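Local coordinates for epidermin decarboxylase (Staphylococcus epidermidis, PDB 1G63), which catalyses the FMN-dependent oxidative decarboxylation of the C-terminal cysteine during epidermin maturation, forming a carbon-carbon double bond, at residues I7-S12 with V32-S37; I13-I18 with K41-T46. All coordinates share one frame; numbering follows the deposited sequence.

How the interactions relate
Both contacts serve the same FMN, from different ends. Interaction 1 pairs strand 5-9 with strand 32-36 and, just past the strand ends, takes hold of the phosphate; interaction 2 joins the loops that continue from those two strands and meets the flavin ring. Their centres lie 9 Å apart; the segments alternate along the chain, and 7-12 continues directly into 13-18. Phe36 joins the two contacts: its CE2 packs 3.5 Å from CD1 of Ile44 and 3.8 Å from CG2 of Val15. On the other face of the sheet, the side chain of Leu35 is about 7 Å from that of the active-site His67.

Interaction 1: I7-S12 with V32-S37; sequences ICATAS and VNILFS. With FMN (flavin mononucleotide), chain N.
The phosphate end of the FMN pocket is built where two neighbouring parallel strands stop, and Ala11 and Ser37 close on it together. Ala11 N gives a nearly straight hydrogen bond of 2.6 Å to FMN O2P (163° at the hydrogen), and Ser37 OG donates to the same O2P at 2.9 Å. With chi1 at 73°, the Ser37 hydroxyl sits between its own backbone N and carbonyl carbon, turned to the phosphate. Ala11, the centre of an inverse gamma turn, also accepts a bond on its O from FMN O2' of the ribityl chain. Behind this site, strands 5-9 and 32-36 are the two strands of a beta-alpha-beta unit in the Rossmann-like fold, with helix 18-25 as the connection. Their ladder runs Ile7 N to Asn33 O, Leu35 N to Ile7 O, Ala9 N to Leu35 O, and finally Ser37 N to Ala9 O at 3.0 Å, which brings Ser37 up to the phosphate. Helix 18-25 packs on Ile7 and Ile34, where Ile7 CG2 meets Ile34 CD1 at 4.0 Å; farther along this face, beside Val15 and Ile44, Ala9 CB lies 3.6 Å from Phe36 CD2, approaching the ring obliquely. Cys8 and Leu35 face the other way, against helix 98-105.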
loop_
_atom_site.group_PDB
_atom_site.type_symbol
_atom_site.label_atom_id
_atom_site.label_comp_id
_atom_site.label_asym_id
_atom_site.label_seq_id
_atom_site.Cartn_x
_atom_site.Cartn_y
_atom_site.Cartn_z
ATOM N N ILE B 7 18.097 -15.499 -25.431
ATOM C CA ILE B 7 18.298 -16.431 -24.332
ATOM C C ILE B 7 17.044 -16.417 -23.471
ATOM O O ILE B 7 16.595 -15.360 -23.030
ATOM C CB ILE B 7 19.477 -16.037 -23.416
ATOM C CG1 ILE B 7 20.804 -16.193 -24.154
ATOM C CG2 ILE B 7 19.465 -16.910 -22.146
ATOM C CD1 ILE B 7 22.001 -15.755 -23.325
ATOM N N CYS B 8 16.470 -17.591 -23.254
ATOM C CA CYS B 8 15.299 -17.722 -22.398
ATOM C C CYS B 8 15.823 -18.392 -21.132
ATOM O O CYS B 8 16.115 -19.586 -21.136
ATOM C CB CYS B 8 14.226 -18.588 -23.072
ATOM S SG CYS B 8 13.377 -17.746 -24.455
ATOM N N ALA B 9 15.974 -17.610 -20.067
ATOM C CA ALA B 9 16.491 -18.116 -18.795
ATOM C C ALA B 9 15.382 -18.503 -17.817
ATOM O O ALA B 9 14.410 -17.771 -17.630
ATOM C CB ALA B 9 17.410 -17.079 -18.161
ATOM N N THR B 10 15.550 -19.657 -17.185
ATOM C CA THR B 10 14.575 -20.165 -16.233
ATOM C C THR B 10 15.153 -20.265 -14.824
ATOM O O THR B 10 16.369 -20.105 -14.617
ATOM C CB THR B 10 14.033 -21.545 -16.680
ATOM O OG1 THR B 10 15.078 -22.526 -16.635
ATOM C CG2 THR B 10 13.486 -21.453 -18.100
ATOM N N ALA B 11 14.271 -20.541 -13.865
ATOM C CA ALA B 11 14.631 -20.624 -12.454
ATOM C C ALA B 11 15.554 -21.764 -12.037
ATOM O O ALA B 11 15.216 -22.586 -11.183
ATOM C CB ALA B 11 13.370 -20.633 -11.599
ATOM N N SER B 12 16.724 -21.803 -12.653
ATOM C CA SER B 12 17.748 -22.778 -12.315
ATOM C C SER B 12 18.765 -21.990 -11.499
ATOM O O SER B 12 18.998 -20.815 -11.766
ATOM C CB SER B 12 18.428 -23.315 -13.570
ATOM O OG SER B 12 19.716 -23.831 -13.258
ATOM N N VAL B 32 22.382 -10.298 -28.722
ATOM C CA VAL B 32 22.077 -11.348 -27.769
ATOM C C VAL B 32 21.147 -10.688 -26.761
ATOM O O VAL B 32 21.557 -9.853 -25.957
ATOM C CB VAL B 32 23.338 -11.903 -27.089
ATOM C CG1 VAL B 32 24.213 -10.775 -26.648
ATOM C CG2 VAL B 32 22.949 -12.776 -25.901
ATOM N N ASN B 33 19.872 -11.043 -26.856
ATOM C CA ASN B 33 18.840 -10.494 -25.992
ATOM C C ASN B 33 18.412 -11.544 -24.973
ATOM O O ASN B 33 18.736 -12.725 -25.111
ATOM C CB ASN B 33 17.661 -10.040 -26.848
ATOM C CG ASN B 33 18.076 -9.048 -27.925
ATOM O OD1 ASN B 33 17.685 -9.174 -29.078
ATOM N ND2 ASN B 33 18.863 -8.058 -27.548
ATOM N N ILE B 34 17.678 -11.126 -23.949
ATOM C CA ILE B 34 17.279 -12.076 -22.929
ATOM C C ILE B 34 15.840 -11.913 -22.423
ATOM O O ILE B 34 15.273 -10.819 -22.427
ATOM C CB ILE B 34 18.292 -12.016 -21.765
ATOM C CG1 ILE B 34 18.090 -13.205 -20.829
ATOM C CG2 ILE B 34 18.179 -10.683 -21.061
ATOM C CD1 ILE B 34 19.313 -13.534 -20.001
ATOM N N LEU B 35 15.259 -13.030 -22.004
ATOM C CA LEU B 35 13.888 -13.082 -21.507
ATOM C C LEU B 35 13.891 -14.066 -20.326
ATOM O O LEU B 35 14.392 -15.178 -20.451
ATOM C CB LEU B 35 12.973 -13.589 -22.633
ATOM C CG LEU B 35 11.451 -13.476 -22.524
ATOM C CD1 LEU B 35 10.811 -14.098 -23.764
ATOM C CD2 LEU B 35 10.964 -14.179 -21.277
ATOM N N PHE B 36 13.344 -13.661 -19.184
ATOM C CA PHE B 36 13.328 -14.526 -18.000
ATOM C C PHE B 36 11.959 -15.087 -17.637
ATOM O O PHE B 36 10.920 -14.538 -18.003
ATOM C CB PHE B 36 13.856 -13.774 -16.768
ATOM C CG PHE B 36 15.313 -13.396 -16.847
ATOM C CD1 PHE B 36 15.705 -12.207 -17.453
ATOM C CD2 PHE B 36 16.295 -14.228 -16.302
ATOM C CE1 PHE B 36 17.061 -11.841 -17.514
ATOM C CE2 PHE B 36 17.645 -13.874 -16.357
ATOM C CZ PHE B 36 18.031 -12.678 -16.963
ATOM N N SER B 37 11.969 -16.196 -16.909
ATOM C CA SER B 37 10.733 -16.796 -16.441
ATOM C C SER B 37 10.418 -16.058 -15.133
ATOM O O SER B 37 11.320 -15.608 -14.431
ATOM C CB SER B 37 10.929 -18.286 -16.164
ATOM O OG SER B 37 11.691 -18.508 -14.991
HETATM N N1 FMN N . 14.916 -26.455 -11.066
HETATM C C2 FMN N . 15.648 -26.946 -12.115
HETATM O O2 FMN N . 15.167 -27.493 -13.065
HETATM N N3 FMN N . 17.076 -26.809 -12.084
HETATM C C4 FMN N . 17.784 -26.228 -11.088
HETATM O O4 FMN N . 19.022 -26.186 -11.141
HETATM C C4A FMN N . 17.002 -25.728 -9.950
HETATM N N5 FMN N . 17.595 -25.098 -8.942
HETATM C C5A FMN N . 16.833 -24.489 -7.985
HETATM C C6 FMN N . 17.475 -23.705 -6.931
HETATM C C7 FMN N . 16.790 -23.185 -5.870
HETATM C C7M FMN N . 17.501 -22.356 -4.789
HETATM C C8 FMN N . 15.313 -23.201 -5.898
HETATM C C8M FMN N . 14.499 -22.522 -4.822
HETATM C C9 FMN N . 14.689 -23.967 -6.877
HETATM C C9A FMN N . 15.383 -24.612 -7.919
HETATM N N10 FMN N . 14.786 -25.389 -8.960
HETATM C C10 FMN N . 15.523 -25.869 -10.035
HETATM C "C1'" FMN N . 13.324 -25.548 -8.994
HETATM C "C2'" FMN N . 12.713 -24.477 -9.932
HETATM O "O2'" FMN N . 13.022 -23.128 -9.577
HETATM C "C3'" FMN N . 11.194 -24.629 -9.976
HETATM O "O3'" FMN N . 10.855 -25.940 -10.536
HETATM C "C4'" FMN N . 10.446 -23.560 -10.759
HETATM O "O4'" FMN N . 9.013 -23.686 -10.578
HETATM C "C5'" FMN N . 10.766 -23.524 -12.245
HETATM O "O5'" FMN N . 10.110 -22.405 -12.878
HETATM P P FMN N . 10.482 -21.885 -14.330
HETATM O O1P FMN N . 10.328 -23.043 -15.265
HETATM O O2P FMN N . 11.853 -21.328 -14.277
HETATM O O3P FMN N . 9.427 -20.755 -14.611
#

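Interaction 2: I13-I18 with K41-T46; sequences INVINI and KNFINT. With FMN (flavin mononucleotide), chain N.
Phe43 and Ile44 project toward the turn 13-18, and Val15 meets both with its two methyl branches. CG1 of Val15 rests 3.7 Å from Phe43 CB, the two side chains crossing at about a right angle, while CG2 lies 4.1 Å from CD1 of Ile44. Val15 is rotated (chi1 67°) to straddle the pair, one methyl on Phe43 and the other on Ile44. Ile44 turns its other branch to Ile16: its CG2 comes 3.6 Å from Ile16 CA and 3.8 Å from Ile16 CG2. No hydrogen bond crosses between the segments; the join is apolar. In the Rossmann-like fold these are the loops beyond strands 5-9 and 32-36, the first a short 3-10 segment leading into helix 18-25, and both reach the flavin. Phe43 points the CE2-CZ edge of its ring at the face of the flavin's dimethylbenzene ring, CZ 3.5 Å from FMN C8, a T-shaped (edge-to-face) contact with the two planes at about 75°. Ile13 CA touches the phenyl ring obliquely, 4.0 Å from CE2 of Phe43, while Ile13 N lies 3.4 Å from FMN N5. Farther out, Leu49 packs beside Ile44, with strand 32-36 behind. Leu64 of a neighbouring subunit lies against Phe43, and Leu51 of another neighbouring subunit packs on Ile13, placing this flavin-lining corner at subunit interfaces of the dodecamer.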
loop_
_atom_site.group_PDB
_atom_site.type_symbol
_atom_site.label_atom_id
_atom_site.label_comp_id
_atom_site.label_asym_id
_atom_site.label_seq_id
_atom_site.Cartn_x
_atom_site.Cartn_y
_atom_site.Cartn_z
ATOM N N ILE B 13 19.364 -22.628 -10.503
ATOM C CA ILE B 13 20.346 -21.958 -9.665
ATOM C C ILE B 13 21.431 -21.274 -10.498
ATOM O O ILE B 13 21.928 -20.213 -10.124
ATOM C CB ILE B 13 21.012 -22.961 -8.679
ATOM C CG1 ILE B 13 22.014 -22.234 -7.779
ATOM C CG2 ILE B 13 21.705 -24.078 -9.453
ATOM C CD1 ILE B 13 21.410 -21.113 -6.964
ATOM N N ASN B 14 21.786 -21.868 -11.635
ATOM C CA ASN B 14 22.831 -21.289 -12.474
ATOM C C ASN B 14 22.443 -20.053 -13.257
ATOM O O ASN B 14 23.264 -19.508 -13.993
ATOM C CB ASN B 14 23.397 -22.336 -13.427
ATOM C CG ASN B 14 24.206 -23.380 -12.707
ATOM O OD1 ASN B 14 23.770 -24.518 -12.546
ATOM N ND2 ASN B 14 25.386 -22.993 -12.247
ATOM N N VAL B 15 21.203 -19.603 -13.110
ATOM C CA VAL B 15 20.777 -18.403 -13.812
ATOM C C VAL B 15 21.552 -17.215 -13.231
ATOM O O VAL B 15 21.641 -16.155 -13.850
ATOM C CB VAL B 15 19.259 -18.166 -13.660
ATOM C CG1 VAL B 15 18.924 -17.836 -12.220
ATOM C CG2 VAL B 15 18.811 -17.060 -14.599
ATOM N N ILE B 16 22.123 -17.401 -12.041
ATOM C CA ILE B 16 22.894 -16.339 -11.402
ATOM C C ILE B 16 24.210 -16.076 -12.137
ATOM O O ILE B 16 24.874 -15.071 -11.888
ATOM C CB ILE B 16 23.228 -16.673 -9.928
ATOM C CG1 ILE B 16 24.289 -17.777 -9.865
ATOM C CG2 ILE B 16 21.969 -17.100 -9.196
ATOM C CD1 ILE B 16 24.764 -18.084 -8.464
ATOM N N ASN B 17 24.584 -16.984 -13.033
ATOM C CA ASN B 17 25.814 -16.845 -13.809
ATOM C C ASN B 17 25.533 -16.587 -15.292
ATOM O O ASN B 17 26.447 -16.632 -16.114
ATOM C CB ASN B 17 26.668 -18.109 -13.678
ATOM C CG ASN B 17 27.229 -18.295 -12.281
ATOM O OD1 ASN B 17 27.416 -19.429 -11.826
ATOM N ND2 ASN B 17 27.515 -17.185 -11.595
ATOM N N ILE B 18 24.277 -16.309 -15.625
ATOM C CA ILE B 18 23.893 -16.074 -17.010
ATOM C C ILE B 18 24.634 -14.900 -17.662
ATOM O O ILE B 18 24.841 -14.891 -18.870
ATOM C CB ILE B 18 22.347 -15.857 -17.139
ATOM C CG1 ILE B 18 21.923 -15.997 -18.600
ATOM C CG2 ILE B 18 21.948 -14.486 -16.616
ATOM C CD1 ILE B 18 22.186 -17.371 -19.191
ATOM N N LYS B 41 13.240 -14.577 -11.367
ATOM C CA LYS B 41 13.414 -13.252 -10.776
ATOM C C LYS B 41 13.642 -13.313 -9.266
ATOM O O LYS B 41 13.957 -12.304 -8.636
ATOM C CB LYS B 41 12.211 -12.376 -11.124
ATOM C CG LYS B 41 12.042 -12.237 -12.640
ATOM C CD LYS B 41 10.746 -11.557 -13.053
ATOM C CE LYS B 41 10.615 -11.536 -14.586
ATOM N NZ LYS B 41 9.314 -10.980 -15.055
ATOM N N ASN B 42 13.505 -14.503 -8.690
ATOM C CA ASN B 42 13.743 -14.698 -7.261
ATOM C C ASN B 42 15.207 -15.041 -7.033
ATOM O O ASN B 42 15.638 -15.182 -5.895
ATOM C CB ASN B 42 12.915 -15.859 -6.716
ATOM C CG ASN B 42 11.438 -15.576 -6.716
ATOM O OD1 ASN B 42 10.631 -16.493 -6.594
ATOM N ND2 ASN B 42 11.068 -14.307 -6.842
ATOM N N PHE B 43 15.966 -15.195 -8.113
ATOM C CA PHE B 43 17.373 -15.549 -7.994
ATOM C C PHE B 43 18.304 -14.394 -8.310
ATOM O O PHE B 43 19.421 -14.324 -7.797
ATOM C CB PHE B 43 17.723 -16.706 -8.930
ATOM C CG PHE B 43 17.049 -17.993 -8.586
ATOM C CD1 PHE B 43 15.667 -18.113 -8.666
ATOM C CD2 PHE B 43 17.799 -19.095 -8.211
ATOM C CE1 PHE B 43 15.037 -19.314 -8.381
ATOM C CE2 PHE B 43 17.184 -20.301 -7.924
ATOM C CZ PHE B 43 15.792 -20.414 -8.010
ATOM N N ILE B 44 17.857 -13.494 -9.171
ATOM C CA ILE B 44 18.697 -12.374 -9.540
ATOM C C ILE B 44 17.881 -11.136 -9.839
ATOM O O ILE B 44 16.663 -11.193 -9.956
ATOM C CB ILE B 44 19.531 -12.696 -10.803
ATOM C CG1 ILE B 44 18.587 -13.066 -11.951
ATOM C CG2 ILE B 44 20.512 -13.825 -10.523
ATOM C CD1 ILE B 44 19.281 -13.229 -13.280
ATOM N N ASN B 45 18.576 -10.013 -9.953
ATOM C CA ASN B 45 17.945 -8.756 -10.305
ATOM C C ASN B 45 18.112 -8.729 -11.823
ATOM O O ASN B 45 19.198 -8.454 -12.334
ATOM C CB ASN B 45 18.692 -7.587 -9.668
ATOM C CG ASN B 45 18.003 -6.266 -9.909
ATOM O OD1 ASN B 45 17.664 -5.932 -11.044
ATOM N ND2 ASN B 45 17.797 -5.503 -8.842
ATOM N N THR B 46 17.041 -9.052 -12.534
ATOM C CA THR B 46 17.078 -9.105 -13.991
ATOM C C THR B 46 17.424 -7.799 -14.694
ATOM O O THR B 46 17.939 -7.830 -15.805
ATOM C CB THR B 46 15.739 -9.631 -14.566
ATOM O OG1 THR B 46 14.667 -8.752 -14.188
ATOM C CG2 THR B 46 15.459 -11.043 -14.041
HETATM N N1 FMN N . 14.916 -26.455 -11.066
HETATM C C2 FMN N . 15.648 -26.946 -12.115
HETATM O O2 FMN N . 15.167 -27.493 -13.065
HETATM N N3 FMN N . 17.076 -26.809 -12.084
HETATM C C4 FMN N . 17.784 -26.228 -11.088
HETATM O O4 FMN N . 19.022 -26.186 -11.141
HETATM C C4A FMN N . 17.002 -25.728 -9.950
HETATM N N5 FMN N . 17.595 -25.098 -8.942
HETATM C C5A FMN N . 16.833 -24.489 -7.985
HETATM C C6 FMN N . 17.475 -23.705 -6.931
HETATM C C7 FMN N . 16.790 -23.185 -5.870
HETATM C C7M FMN N . 17.501 -22.356 -4.789
HETATM C C8 FMN N . 15.313 -23.201 -5.898
HETATM C C8M FMN N . 14.499 -22.522 -4.822
HETATM C C9 FMN N . 14.689 -23.967 -6.877
HETATM C C9A FMN N . 15.383 -24.612 -7.919
HETATM N N10 FMN N . 14.786 -25.389 -8.960
HETATM C C10 FMN N . 15.523 -25.869 -10.035
HETATM C "C1'" FMN N . 13.324 -25.548 -8.994
HETATM C "C2'" FMN N . 12.713 -24.477 -9.932
HETATM O "O2'" FMN N . 13.022 -23.128 -9.577
HETATM C "C3'" FMN N . 11.194 -24.629 -9.976
HETATM O "O3'" FMN N . 10.855 -25.940 -10.536
HETATM C "C4'" FMN N . 10.446 -23.560 -10.759
HETATM O "O4'" FMN N . 9.013 -23.686 -10.578
HETATM C "C5'" FMN N . 10.766 -23.524 -12.245
HETATM O "O5'" FMN N . 10.110 -22.405 -12.878
HETATM P P FMN N . 10.482 -21.885 -14.330
HETATM O O1P FMN N . 10.328 -23.043 -15.265
HETATM O O2P FMN N . 11.853 -21.328 -14.277
HETATM O O3P FMN N . 9.427 -20.755 -14.611
#